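Local coordinates for protein 3-dehydroquinate dehydratase (Geobacillus kaustophilus, PDB 2YR1) that probably catalyses the cis-dehydration of 3-dehydroquinate to 3-dehydroshikimate through a Schiff-base intermediate, the third step of chorismate biosynthesis, at residues N2-I8 / R196-P202; K9-I13 / G77-I81; V140-S145 / G169-K174; K155-L159 / A191-A195. All blocks are in the same frame, centred on the assembly; numbering follows the deposited sequence.

How the contacts relate
Contact 3 is the core of the set: two neighbouring parallel strands of the TIM barrel, joined by backbone bonds and carrying the predicted Schiff-base lysine. Contact 4, partly buried, lies outside it, where the helices that follow those strands meet through leucines packed on alanines and a salt bridge. Contacts 1 and 2, also partly buried, bind the N-terminal segment to the loops that enter strands 203-207 and 81-84, each combining proline packing with an arginine that bonds across. Helix 182-198 serves both contact 1 and contact 4. Trp-141 of contact 3 packs on Ile-8 of contact 1 and Val-10 of contact 2, and Pro-202 O probably accepts a hydrogen bond from Ala-173 N.

Contact 1: residues N2-I8 / R196-P202; sequences NISPKAI and RRELAIP
At the N-terminal end of the TIM barrel, Arg-196 on helix 182-198 reaches the chain's N-terminal segment and grips the carbonyl of Ile-3, while the loop leading from that helix into strand 203-207 runs beside Ser-4 and Pro-5. The grip is side-on, with two nitrogens on one oxygen: Arg-196 NE lies 3.0 Å from Ile-3 O, and Arg-196 NH2 3.2 Å from it. The NE bond is the straighter one (149° at the hydrogen, against 137°), and the oxygen sits slightly out of the guanidinium plane. The side chain gets there with CG anti to the backbone N (chi1 175°) and a bend at chi3. NH1 is taken elsewhere, by a salt bridge to Glu-193 and a hydrogen bond to Leu-221 O, so partners in three parts of the chain fix the group's rotation. Replacing Arg-196 by an alanine would probably leave Ile-3 O without its two donors and Glu-193 with one salt bridge fewer. Pro-5 CG lies near two carbonyl oxygens of the loop, 3.4 Å from Leu-199 O and 3.6 Å from Ala-200 O. Ser-4 lies against Pro-202, its OG 3.4 Å from Pro-202 CA. Ile-8 adds a looser apolar touch on the ring of Pro-202. A water bridges the two segments, accepting from Lys-6 N at 2.6 Å and donating to Ala-200 O at 2.7 Å.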
loop_
_atom_site.group_PDB
_atom_site.type_symbol
_atom_site.label_atom_id
_atom_site.label_comp_id
_atom_site.label_asym_id
_atom_site.label_seq_id
_atom_site.Cartn_x
_atom_site.Cartn_y
_atom_site.Cartn_z
ATOM N N ASN A 2 0.098 -13.877 -11.611
ATOM C CA ASN A 2 -0.882 -12.992 -12.242
ATOM C C ASN A 2 -1.789 -12.549 -11.120
ATOM O O ASN A 2 -1.868 -13.231 -10.104
ATOM C CB ASN A 2 -1.728 -13.740 -13.278
ATOM C CG ASN A 2 -1.099 -13.747 -14.666
ATOM O OD1 ASN A 2 0.006 -13.240 -14.871
ATOM N ND2 ASN A 2 -1.809 -14.319 -15.625
ATOM N N ILE A 3 -2.469 -11.416 -11.289
ATOM C CA ILE A 3 -3.387 -10.933 -10.272
ATOM C C ILE A 3 -4.450 -11.992 -9.931
ATOM O O ILE A 3 -4.688 -12.305 -8.752
ATOM C CB ILE A 3 -4.085 -9.610 -10.740
ATOM C CG1 ILE A 3 -3.073 -8.474 -10.754
ATOM C CG2 ILE A 3 -5.262 -9.269 -9.814
ATOM C CD1 ILE A 3 -3.506 -7.231 -11.555
ATOM N N SER A 4 -5.100 -12.537 -10.959
ATOM C CA SER A 4 -6.136 -13.555 -10.766
ATOM C C SER A 4 -5.685 -14.918 -11.327
ATOM O O SER A 4 -4.853 -14.980 -12.218
ATOM C CB SER A 4 -7.431 -13.157 -11.494
ATOM O OG SER A 4 -7.832 -11.841 -11.172
ATOM N N PRO A 5 -6.249 -16.021 -10.813
ATOM C CA PRO A 5 -5.872 -17.357 -11.309
ATOM C C PRO A 5 -6.141 -17.611 -12.800
ATOM O O PRO A 5 -5.437 -18.411 -13.423
ATOM C CB PRO A 5 -6.654 -18.302 -10.402
ATOM C CG PRO A 5 -7.801 -17.453 -9.899
ATOM C CD PRO A 5 -7.106 -16.136 -9.627
ATOM N N LYS A 6 -7.154 -16.951 -13.361
ATOM C CA LYS A 6 -7.459 -17.088 -14.787
ATOM C C LYS A 6 -7.962 -15.777 -15.404
ATOM O O LYS A 6 -9.151 -15.448 -15.338
ATOM C CB LYS A 6 -8.479 -18.192 -15.015
ATOM C CG LYS A 6 -8.669 -18.502 -16.494
ATOM C CD LYS A 6 -9.425 -19.808 -16.679
ATOM C CE LYS A 6 -9.664 -20.097 -18.161
ATOM N NZ LYS A 6 -11.107 -20.001 -18.514
ATOM N N ALA A 7 -7.046 -15.026 -16.003
ATOM C CA ALA A 7 -7.392 -13.751 -16.605
ATOM C C ALA A 7 -8.522 -13.913 -17.603
ATOM O O ALA A 7 -8.733 -14.989 -18.153
ATOM C CB ALA A 7 -6.182 -13.138 -17.282
ATOM N N ILE A 8 -9.254 -12.826 -17.815
ATOM C CA ILE A 8 -10.377 -12.812 -18.731
ATOM C C ILE A 8 -10.150 -11.712 -19.757
ATOM O O ILE A 8 -9.700 -10.613 -19.436
ATOM C CB ILE A 8 -11.699 -12.546 -17.962
ATOM C CG1 ILE A 8 -12.129 -13.809 -17.204
ATOM C CG2 ILE A 8 -12.768 -12.055 -18.908
ATOM C CD1 ILE A 8 -12.517 -14.951 -18.072
ATOM N N ARG A 196 -8.782 -14.660 -3.113
ATOM C CA ARG A 196 -7.966 -14.882 -4.298
ATOM C C ARG A 196 -7.496 -16.326 -4.421
ATOM O O ARG A 196 -7.426 -16.882 -5.517
ATOM C CB ARG A 196 -6.764 -13.947 -4.240
ATOM C CG ARG A 196 -5.749 -14.142 -5.333
ATOM C CD ARG A 196 -4.430 -13.552 -4.857
ATOM N NE ARG A 196 -3.728 -12.936 -5.967
ATOM C CZ ARG A 196 -2.654 -12.181 -5.836
ATOM N NH1 ARG A 196 -2.151 -11.941 -4.630
ATOM N NH2 ARG A 196 -2.089 -11.667 -6.915
ATOM N N ARG A 197 -7.176 -16.916 -3.282
ATOM C CA ARG A 197 -6.725 -18.290 -3.223
ATOM C C ARG A 197 -7.879 -19.297 -3.269
ATOM O O ARG A 197 -7.659 -20.475 -3.536
ATOM C CB ARG A 197 -5.907 -18.491 -1.949
ATOM C CG ARG A 197 -4.479 -18.029 -2.104
ATOM C CD ARG A 197 -3.824 -17.839 -0.776
ATOM N NE ARG A 197 -2.370 -17.954 -0.856
ATOM C CZ ARG A 197 -1.614 -17.326 -1.748
ATOM N NH1 ARG A 197 -2.175 -16.532 -2.655
ATOM N NH2 ARG A 197 -0.295 -17.474 -1.721
ATOM N N GLU A 198 -9.103 -18.824 -3.024
ATOM C CA GLU A 198 -10.283 -19.696 -3.010
ATOM C C GLU A 198 -11.125 -19.687 -4.291
ATOM O O GLU A 198 -11.648 -20.733 -4.689
ATOM C CB GLU A 198 -11.175 -19.340 -1.815
ATOM C CG GLU A 198 -12.364 -20.269 -1.604
ATOM C CD GLU A 198 -11.981 -21.622 -1.011
ATOM O OE1 GLU A 198 -11.621 -21.687 0.182
ATOM O OE2 GLU A 198 -12.041 -22.628 -1.744
ATOM N N LEU A 199 -11.255 -18.526 -4.940
ATOM C CA LEU A 199 -12.056 -18.413 -6.162
ATOM C C LEU A 199 -11.296 -18.606 -7.470
ATOM O O LEU A 199 -10.092 -18.381 -7.549
ATOM C CB LEU A 199 -12.773 -17.056 -6.216
ATOM C CG LEU A 199 -13.518 -16.590 -4.964
ATOM C CD1 LEU A 199 -14.556 -15.562 -5.361
ATOM C CD2 LEU A 199 -14.164 -17.755 -4.265
ATOM N N ALA A 200 -12.015 -19.015 -8.512
ATOM C CA ALA A 200 -11.381 -19.224 -9.806
ATOM C C ALA A 200 -11.544 -17.998 -10.699
ATOM O O ALA A 200 -10.901 -17.905 -11.748
ATOM C CB ALA A 200 -11.982 -20.469 -10.496
ATOM N N ILE A 201 -12.381 -17.047 -10.279
ATOM C CA ILE A 201 -12.649 -15.844 -11.079
ATOM C C ILE A 201 -11.974 -14.586 -10.497
ATOM O O ILE A 201 -11.549 -14.587 -9.344
ATOM C CB ILE A 201 -14.167 -15.576 -11.160
ATOM C CG1 ILE A 201 -14.705 -15.284 -9.756
ATOM C CG2 ILE A 201 -14.893 -16.786 -11.763
ATOM C CD1 ILE A 201 -16.191 -14.850 -9.712
ATOM N N PRO A 202 -11.851 -13.518 -11.304
ATOM C CA PRO A 202 -11.232 -12.258 -10.857
ATOM C C PRO A 202 -12.033 -11.626 -9.719
ATOM O O PRO A 202 -13.236 -11.852 -9.594
ATOM C CB PRO A 202 -11.253 -11.385 -12.121
ATOM C CG PRO A 202 -11.094 -12.427 -13.229
ATOM C CD PRO A 202 -12.057 -13.507 -12.773
HETATM O O HOH W 1 -9.262 -15.791 -12.338
#

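Contact 2: residues K9-I13 / G77-I81; sequences KVRNI and GEIPI
Pro-80 lays its ring against the tight turn of a beta hairpin, overlapping Val-10 and Ile-13 at the two ends of that turn. Residues 10-13 form a type I' turn linking strands 8-10 and 13-15, closed by reciprocal backbone bonds between Val-10 and Ile-13; in type I dehydroquinases such an N-terminal hairpin lies across the bottom of the TIM barrel. The proline's CB is 3.9 Å from Val-10 CG1, while its CG lies 4.0 Å from Ile-13 CG2 and 3.6 Å from Val-10 O, so one ring meets both flanks. Arg-11, in the turn itself, extends past the proline with CD 3.9 Å from Pro-80 CA, and a bend at chi3 (70°) turns its guanidinium toward Glu-78. There Arg-11 NH2 forms a salt bridge with Glu-78 OE1 at 3.0 Å; the guanidinium and carboxylate planes are only 17° apart, although the oxygen approaches obliquely. NH1 has a second carboxylate, Asp-116, which also accepts from Ile-81 N and so ties the same loop from its far end. A leucine in place of Arg-11 would probably leave Glu-78 and Asp-116 without their shared positive charge and the hairpin turn more weakly held to the loop. The last link is weak: Arg-11 NE donates to Glu-78 O, in the guanidinium plane, at 3.4 Å.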
loop_
_atom_site.group_PDB
_atom_site.type_symbol
_atom_site.label_atom_id
_atom_site.label_comp_id
_atom_site.label_asym_id
_atom_site.label_seq_id
_atom_site.Cartn_x
_atom_site.Cartn_y
_atom_site.Cartn_z
ATOM N N LYS A 9 -10.458 -12.015 -21.007
ATOM C CA LYS A 9 -10.281 -11.057 -22.077
ATOM C C LYS A 9 -11.604 -10.349 -22.363
ATOM O O LYS A 9 -12.597 -10.990 -22.685
ATOM C CB LYS A 9 -9.804 -11.792 -23.331
ATOM C CG LYS A 9 -9.470 -10.881 -24.484
ATOM C CD LYS A 9 -8.180 -10.147 -24.250
ATOM C CE LYS A 9 -7.783 -9.441 -25.510
ATOM N NZ LYS A 9 -7.836 -10.400 -26.656
ATOM N N VAL A 10 -11.623 -9.028 -22.222
ATOM C CA VAL A 10 -12.832 -8.262 -22.485
ATOM C C VAL A 10 -12.441 -7.218 -23.520
ATOM O O VAL A 10 -11.624 -6.342 -23.244
ATOM C CB VAL A 10 -13.375 -7.595 -21.181
ATOM C CG1 VAL A 10 -14.650 -6.797 -21.472
ATOM C CG2 VAL A 10 -13.680 -8.667 -20.135
ATOM N N ARG A 11 -12.986 -7.364 -24.730
ATOM C CA ARG A 11 -12.730 -6.458 -25.853
ATOM C C ARG A 11 -11.323 -5.898 -25.962
ATOM O O ARG A 11 -11.173 -4.675 -25.892
ATOM C CB ARG A 11 -13.628 -5.214 -25.807
ATOM C CG ARG A 11 -15.108 -5.383 -25.680
ATOM C CD ARG A 11 -15.697 -3.979 -25.602
ATOM N NE ARG A 11 -15.595 -3.269 -26.872
ATOM C CZ ARG A 11 -16.440 -3.449 -27.886
ATOM N NH1 ARG A 11 -17.439 -4.303 -27.761
ATOM N NH2 ARG A 11 -16.273 -2.794 -29.027
ATOM N N ASN A 12 -10.298 -6.720 -26.131
ATOM C CA ASN A 12 -8.945 -6.156 -26.253
ATOM C C ASN A 12 -8.177 -5.898 -24.956
ATOM O O ASN A 12 -6.979 -5.634 -24.997
ATOM C CB ASN A 12 -8.990 -4.840 -27.026
ATOM C CG ASN A 12 -8.287 -4.922 -28.342
ATOM O OD1 ASN A 12 -7.060 -5.053 -28.394
ATOM N ND2 ASN A 12 -9.051 -4.843 -29.425
ATOM N N ILE A 13 -8.853 -5.956 -23.817
ATOM C CA ILE A 13 -8.176 -5.720 -22.546
ATOM C C ILE A 13 -8.259 -6.979 -21.674
ATOM O O ILE A 13 -9.296 -7.658 -21.643
ATOM C CB ILE A 13 -8.829 -4.519 -21.779
ATOM C CG1 ILE A 13 -7.766 -3.724 -21.023
ATOM C CG2 ILE A 13 -9.875 -5.018 -20.794
ATOM C CD1 ILE A 13 -6.915 -2.864 -21.911
ATOM N N GLY A 77 -14.237 3.822 -27.742
ATOM C CA GLY A 77 -13.969 3.068 -28.952
ATOM C C GLY A 77 -14.099 1.619 -28.550
ATOM O O GLY A 77 -15.193 1.070 -28.471
ATOM N N GLU A 78 -12.961 1.009 -28.269
ATOM C CA GLU A 78 -12.922 -0.372 -27.835
ATOM C C GLU A 78 -12.884 -0.439 -26.306
ATOM O O GLU A 78 -12.904 -1.523 -25.734
ATOM C CB GLU A 78 -11.699 -1.062 -28.420
ATOM C CG GLU A 78 -11.785 -1.274 -29.920
ATOM C CD GLU A 78 -13.012 -2.074 -30.303
ATOM O OE1 GLU A 78 -13.303 -3.077 -29.616
ATOM O OE2 GLU A 78 -13.684 -1.702 -31.290
ATOM N N ILE A 79 -12.831 0.714 -25.642
ATOM C CA ILE A 79 -12.810 0.705 -24.183
ATOM C C ILE A 79 -14.052 -0.030 -23.715
ATOM O O ILE A 79 -15.180 0.320 -24.080
ATOM C CB ILE A 79 -12.818 2.123 -23.537
ATOM C CG1 ILE A 79 -11.473 2.829 -23.725
ATOM C CG2 ILE A 79 -13.036 1.997 -22.013
ATOM C CD1 ILE A 79 -11.104 3.113 -25.136
ATOM N N PRO A 80 -13.858 -1.089 -22.920
ATOM C CA PRO A 80 -14.985 -1.861 -22.413
ATOM C C PRO A 80 -15.888 -0.988 -21.555
ATOM O O PRO A 80 -15.406 -0.127 -20.798
ATOM C CB PRO A 80 -14.304 -2.957 -21.598
ATOM C CG PRO A 80 -13.032 -3.162 -22.323
ATOM C CD PRO A 80 -12.582 -1.764 -22.633
ATOM N N ILE A 81 -17.194 -1.194 -21.679
ATOM C CA ILE A 81 -18.151 -0.438 -20.885
ATOM C C ILE A 81 -18.927 -1.321 -19.921
ATOM O O ILE A 81 -19.585 -2.294 -20.328
ATOM C CB ILE A 81 -19.167 0.327 -21.771
ATOM C CG1 ILE A 81 -18.429 1.311 -22.687
ATOM C CG2 ILE A 81 -20.128 1.104 -20.900
ATOM C CD1 ILE A 81 -19.363 2.113 -23.614
#

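Contact 3: residues V140-S145 / G169-K174; sequences VWLVVS and GADIAK
Three hydrogen bonds tie Leu-142 to Asp-171 and Ile-172 where two neighbouring parallel strands of the TIM barrel begin, in the unit made by strand 141-148, helix 155-167 and strand 172-177. Leu-142 N donates to OD2 of Asp-171, the residue just before the second strand, at 2.8 Å with 160° at the hydrogen, using the oxygen's anti lone pair; the same OD2 also forms a salt bridge with Arg-132 on helix 127-137. Leu-142 O in turn takes two donors, Asp-171 N at 2.7 Å and Ile-172 N at 3.1 Å, which together lock the entry into that strand. Regular parallel bonding follows, with Val-144 N 2.9 Å from Ile-172 O and Lys-174 N 2.8 Å from Val-144 O. Around the carboxylate the packing begins with Trp-141, which presents its ring edge: CE3 is 3.4 Å from Asp-171 CG, with ring and carboxylate planes 80° apart. Before the strand, Gly-169 ends helix 155-167 in a Schellman motif. Val-144 and Ala-173 point to one face of the sheet, where Val-144 CG2 presses on Ala-170 CB at 3.3 Å, tighter than usual carbon contact. Val-143, Ile-172, Ser-145 and Lys-174 share the other face. Lys-174, the predicted Schiff-base residue, leaves the strand with CG anti to its backbone N (chi1 174°) and runs extended toward Arg-86 and His-147. Ser-145 OG bonds to Asp-119 and to His-147, the predicted proton donor/acceptor, while Ser-145 CB rests 3.6 Å from Lys-174 CB.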
loop_
_atom_site.group_PDB
_atom_site.type_symbol
_atom_site.label_atom_id
_atom_site.label_comp_id
_atom_site.label_asym_id
_atom_site.label_seq_id
_atom_site.Cartn_x
_atom_site.Cartn_y
_atom_site.Cartn_z
ATOM N N VAL A 140 -22.359 -10.943 -22.415
ATOM C CA VAL A 140 -22.028 -9.858 -21.499
ATOM C C VAL A 140 -21.484 -10.446 -20.199
ATOM O O VAL A 140 -22.054 -11.376 -19.648
ATOM C CB VAL A 140 -23.266 -9.002 -21.154
ATOM C CG1 VAL A 140 -22.867 -7.883 -20.221
ATOM C CG2 VAL A 140 -23.894 -8.434 -22.428
ATOM N N TRP A 141 -20.379 -9.896 -19.720
ATOM C CA TRP A 141 -19.775 -10.368 -18.483
ATOM C C TRP A 141 -20.591 -9.931 -17.286
ATOM O O TRP A 141 -21.194 -8.863 -17.291
ATOM C CB TRP A 141 -18.356 -9.848 -18.358
ATOM C CG TRP A 141 -17.481 -10.330 -19.468
ATOM C CD1 TRP A 141 -17.148 -9.656 -20.604
ATOM C CD2 TRP A 141 -16.803 -11.589 -19.532
ATOM N NE1 TRP A 141 -16.292 -10.412 -21.366
ATOM C CE2 TRP A 141 -16.064 -11.604 -20.730
ATOM C CE3 TRP A 141 -16.748 -12.706 -18.687
ATOM C CZ2 TRP A 141 -15.272 -12.694 -21.109
ATOM C CZ3 TRP A 141 -15.961 -13.792 -19.062
ATOM C CH2 TRP A 141 -15.232 -13.774 -20.266
ATOM N N LEU A 142 -20.618 -10.770 -16.260
ATOM C CA LEU A 142 -21.384 -10.459 -15.077
ATOM C C LEU A 142 -20.518 -10.224 -13.857
ATOM O O LEU A 142 -19.756 -11.099 -13.436
ATOM C CB LEU A 142 -22.386 -11.573 -14.769
ATOM C CG LEU A 142 -23.250 -11.302 -13.530
ATOM C CD1 LEU A 142 -24.110 -10.089 -13.809
ATOM C CD2 LEU A 142 -24.114 -12.509 -13.197
ATOM N N VAL A 143 -20.648 -9.021 -13.306
ATOM C CA VAL A 143 -19.946 -8.634 -12.099
ATOM C C VAL A 143 -20.993 -8.715 -10.983
ATOM O O VAL A 143 -22.043 -8.080 -11.075
ATOM C CB VAL A 143 -19.424 -7.160 -12.196
ATOM C CG1 VAL A 143 -18.791 -6.734 -10.874
ATOM C CG2 VAL A 143 -18.423 -7.032 -13.324
ATOM N N VAL A 144 -20.750 -9.511 -9.951
ATOM C CA VAL A 144 -21.689 -9.565 -8.851
ATOM C C VAL A 144 -21.034 -8.877 -7.681
ATOM O O VAL A 144 -19.960 -9.289 -7.213
ATOM C CB VAL A 144 -22.073 -10.977 -8.473
ATOM C CG1 VAL A 144 -23.056 -10.938 -7.276
ATOM C CG2 VAL A 144 -22.738 -11.652 -9.688
ATOM N N SER A 145 -21.697 -7.839 -7.186
ATOM C CA SER A 145 -21.133 -7.042 -6.122
ATOM C C SER A 145 -21.919 -6.884 -4.841
ATOM O O SER A 145 -23.092 -7.258 -4.736
ATOM C CB SER A 145 -20.802 -5.658 -6.679
ATOM O OG SER A 145 -21.958 -5.015 -7.193
ATOM N N GLY A 169 -22.724 -17.675 -10.215
ATOM C CA GLY A 169 -22.336 -17.559 -11.604
ATOM C C GLY A 169 -21.604 -16.300 -12.013
ATOM O O GLY A 169 -21.451 -16.036 -13.203
ATOM N N ALA A 170 -21.145 -15.516 -11.047
ATOM C CA ALA A 170 -20.424 -14.298 -11.384
ATOM C C ALA A 170 -19.170 -14.560 -12.215
ATOM O O ALA A 170 -18.508 -15.600 -12.073
ATOM C CB ALA A 170 -20.039 -13.550 -10.103
ATOM N N ASP A 171 -18.846 -13.620 -13.094
ATOM C CA ASP A 171 -17.634 -13.717 -13.881
ATOM C C ASP A 171 -16.558 -12.965 -13.103
ATOM O O ASP A 171 -15.360 -13.236 -13.231
ATOM C CB ASP A 171 -17.813 -13.085 -15.261
ATOM C CG ASP A 171 -18.695 -13.933 -16.185
ATOM O OD1 ASP A 171 -18.397 -15.131 -16.354
ATOM O OD2 ASP A 171 -19.677 -13.402 -16.729
ATOM N N ILE A 172 -17.016 -12.011 -12.296
ATOM C CA ILE A 172 -16.146 -11.190 -11.465
ATOM C C ILE A 172 -16.906 -10.918 -10.177
ATOM O O ILE A 172 -18.087 -10.597 -10.214
ATOM C CB ILE A 172 -15.831 -9.828 -12.136
ATOM C CG1 ILE A 172 -15.090 -10.063 -13.451
ATOM C CG2 ILE A 172 -15.042 -8.944 -11.179
ATOM C CD1 ILE A 172 -14.641 -8.795 -14.151
ATOM N N ALA A 173 -16.224 -11.063 -9.042
ATOM C CA ALA A 173 -16.831 -10.830 -7.736
ATOM C C ALA A 173 -16.353 -9.485 -7.210
ATOM O O ALA A 173 -15.153 -9.196 -7.246
ATOM C CB ALA A 173 -16.420 -11.928 -6.773
ATOM N N LYS A 174 -17.274 -8.651 -6.729
ATOM C CA LYS A 174 -16.858 -7.349 -6.220
ATOM C C LYS A 174 -17.374 -7.022 -4.819
ATOM O O LYS A 174 -18.550 -7.236 -4.518
ATOM C CB LYS A 174 -17.282 -6.248 -7.203
ATOM C CG LYS A 174 -17.030 -4.818 -6.703
ATOM C CD LYS A 174 -17.545 -3.757 -7.679
ATOM C CE LYS A 174 -17.454 -2.380 -7.044
ATOM N NZ LYS A 174 -18.351 -1.374 -7.666
#

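Contact 4: residues K155-L159 / A191-A195; sequences KETLL and ATEEA
Leu-158 and Ala-191 form the closely packed inner side of this contact between helices 155-167 and 182-198, neighbours in the outer helical layer of the TIM barrel. The short segments approach to 9.2 Å between axes and cross at -44°; the CA atoms of Lys-155 and Ala-191 are 5.3 Å apart, consistent with the small side chain of Ala-191. Ala-191 CB meets Leu-158 CB at 3.7 Å, and both residues are buried, Leu-158 also touching Tyr-148 of strand 141-148. Next along, Leu-159 reaches the following turn of the other helix and uses both branches: CD1 lies 3.7 Å from Ala-195 CA and 3.9 Å from Ala-195 CB, while CD2 sits beside Glu-194 OE1. These leucine-alanine contacts are apolar, while the one salt bridge lies at the more accessible side. Here Lys-155 lays its CG 4.1 Å from Ala-191 CB and then folds at chi3 (73°) and chi4 (55°), which curls its amine around to Glu-194 instead of sending it straight outward. The glutamate comes from the other helix as an extended chain beyond CG, and the two side chains cross at about a right angle. Lys-155 CD is only 2.9 Å from Glu-194 OE1, too close for comfort, so the lysine's fit is doubtful in detail. As modelled, the salt bridge runs from Lys-155 NZ to the syn lone pair of Glu-194 OE1, at 3.1 Å.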
loop_
_atom_site.group_PDB
_atom_site.type_symbol
_atom_site.label_atom_id
_atom_site.label_comp_id
_atom_site.label_asym_id
_atom_site.label_seq_id
_atom_site.Cartn_x
_atom_site.Cartn_y
_atom_site.Cartn_z
ATOM N N LYS A 155 -13.763 -10.215 8.226
ATOM C CA LYS A 155 -13.133 -10.906 7.108
ATOM C C LYS A 155 -13.971 -12.105 6.647
ATOM O O LYS A 155 -14.110 -12.340 5.456
ATOM C CB LYS A 155 -11.738 -11.387 7.505
ATOM C CG LYS A 155 -11.111 -12.311 6.490
ATOM C CD LYS A 155 -10.055 -13.210 7.117
ATOM C CE LYS A 155 -10.672 -14.310 7.997
ATOM N NZ LYS A 155 -11.688 -15.172 7.312
ATOM N N GLU A 156 -14.531 -12.862 7.584
ATOM C CA GLU A 156 -15.362 -14.022 7.219
ATOM C C GLU A 156 -16.561 -13.647 6.339
ATOM O O GLU A 156 -16.930 -14.368 5.417
ATOM C CB GLU A 156 -15.885 -14.716 8.484
ATOM C CG GLU A 156 -16.122 -16.209 8.296
ATOM C CD GLU A 156 -17.571 -16.598 7.973
ATOM O OE1 GLU A 156 -18.178 -15.989 7.051
ATOM O OE2 GLU A 156 -18.097 -17.541 8.638
ATOM N N THR A 157 -17.191 -12.527 6.655
ATOM C CA THR A 157 -18.359 -12.062 5.909
ATOM C C THR A 157 -17.960 -11.676 4.490
ATOM O O THR A 157 -18.649 -12.012 3.529
ATOM C CB THR A 157 -18.987 -10.862 6.626
ATOM O OG1 THR A 157 -19.178 -11.206 8.001
ATOM C CG2 THR A 157 -20.334 -10.503 6.033
ATOM N N LEU A 158 -16.829 -10.985 4.363
ATOM C CA LEU A 158 -16.340 -10.556 3.052
ATOM C C LEU A 158 -15.970 -11.775 2.215
ATOM O O LEU A 158 -16.263 -11.840 1.013
ATOM C CB LEU A 158 -15.129 -9.623 3.230
ATOM C CG LEU A 158 -15.467 -8.343 4.006
ATOM C CD1 LEU A 158 -14.244 -7.442 4.112
ATOM C CD2 LEU A 158 -16.626 -7.617 3.314
ATOM N N LEU A 159 -15.318 -12.741 2.848
ATOM C CA LEU A 159 -14.935 -13.957 2.140
ATOM C C LEU A 159 -16.200 -14.713 1.676
ATOM O O LEU A 159 -16.270 -15.161 0.536
ATOM C CB LEU A 159 -14.060 -14.832 3.038
ATOM C CG LEU A 159 -13.626 -16.172 2.428
ATOM C CD1 LEU A 159 -13.022 -15.957 1.040
ATOM C CD2 LEU A 159 -12.619 -16.843 3.368
ATOM N N ALA A 191 -9.088 -10.246 3.369
ATOM C CA ALA A 191 -10.185 -10.974 2.741
ATOM C C ALA A 191 -9.934 -11.123 1.241
ATOM O O ALA A 191 -10.297 -12.134 0.642
ATOM C CB ALA A 191 -11.519 -10.252 2.967
ATOM N N THR A 192 -9.354 -10.097 0.632
ATOM C CA THR A 192 -9.089 -10.135 -0.797
ATOM C C THR A 192 -8.120 -11.265 -1.103
ATOM O O THR A 192 -8.380 -12.102 -1.975
ATOM C CB THR A 192 -8.488 -8.804 -1.278
ATOM O OG1 THR A 192 -9.397 -7.739 -0.948
ATOM C CG2 THR A 192 -8.251 -8.832 -2.785
ATOM N N GLU A 193 -7.012 -11.279 -0.367
ATOM C CA GLU A 193 -5.974 -12.293 -0.528
ATOM C C GLU A 193 -6.503 -13.701 -0.232
ATOM O O GLU A 193 -6.147 -14.676 -0.910
ATOM C CB GLU A 193 -4.780 -11.958 0.394
ATOM C CG GLU A 193 -3.577 -12.915 0.285
ATOM C CD GLU A 193 -2.969 -12.986 -1.122
ATOM O OE1 GLU A 193 -2.804 -11.936 -1.780
ATOM O OE2 GLU A 193 -2.640 -14.105 -1.574
ATOM N N GLU A 194 -7.337 -13.828 0.786
ATOM C CA GLU A 194 -7.895 -15.153 1.072
ATOM C C GLU A 194 -8.843 -15.578 -0.045
ATOM O O GLU A 194 -8.815 -16.723 -0.483
ATOM C CB GLU A 194 -8.635 -15.162 2.394
ATOM C CG GLU A 194 -7.724 -15.301 3.566
ATOM C CD GLU A 194 -8.431 -15.071 4.881
ATOM O OE1 GLU A 194 -9.685 -15.075 4.899
ATOM O OE2 GLU A 194 -7.730 -14.882 5.898
ATOM N N ALA A 195 -9.672 -14.650 -0.512
ATOM C CA ALA A 195 -10.620 -14.950 -1.580
ATOM C C ALA A 195 -9.891 -15.339 -2.864
ATOM O O ALA A 195 -10.309 -16.244 -3.596
ATOM C CB ALA A 195 -11.518 -13.743 -1.823
#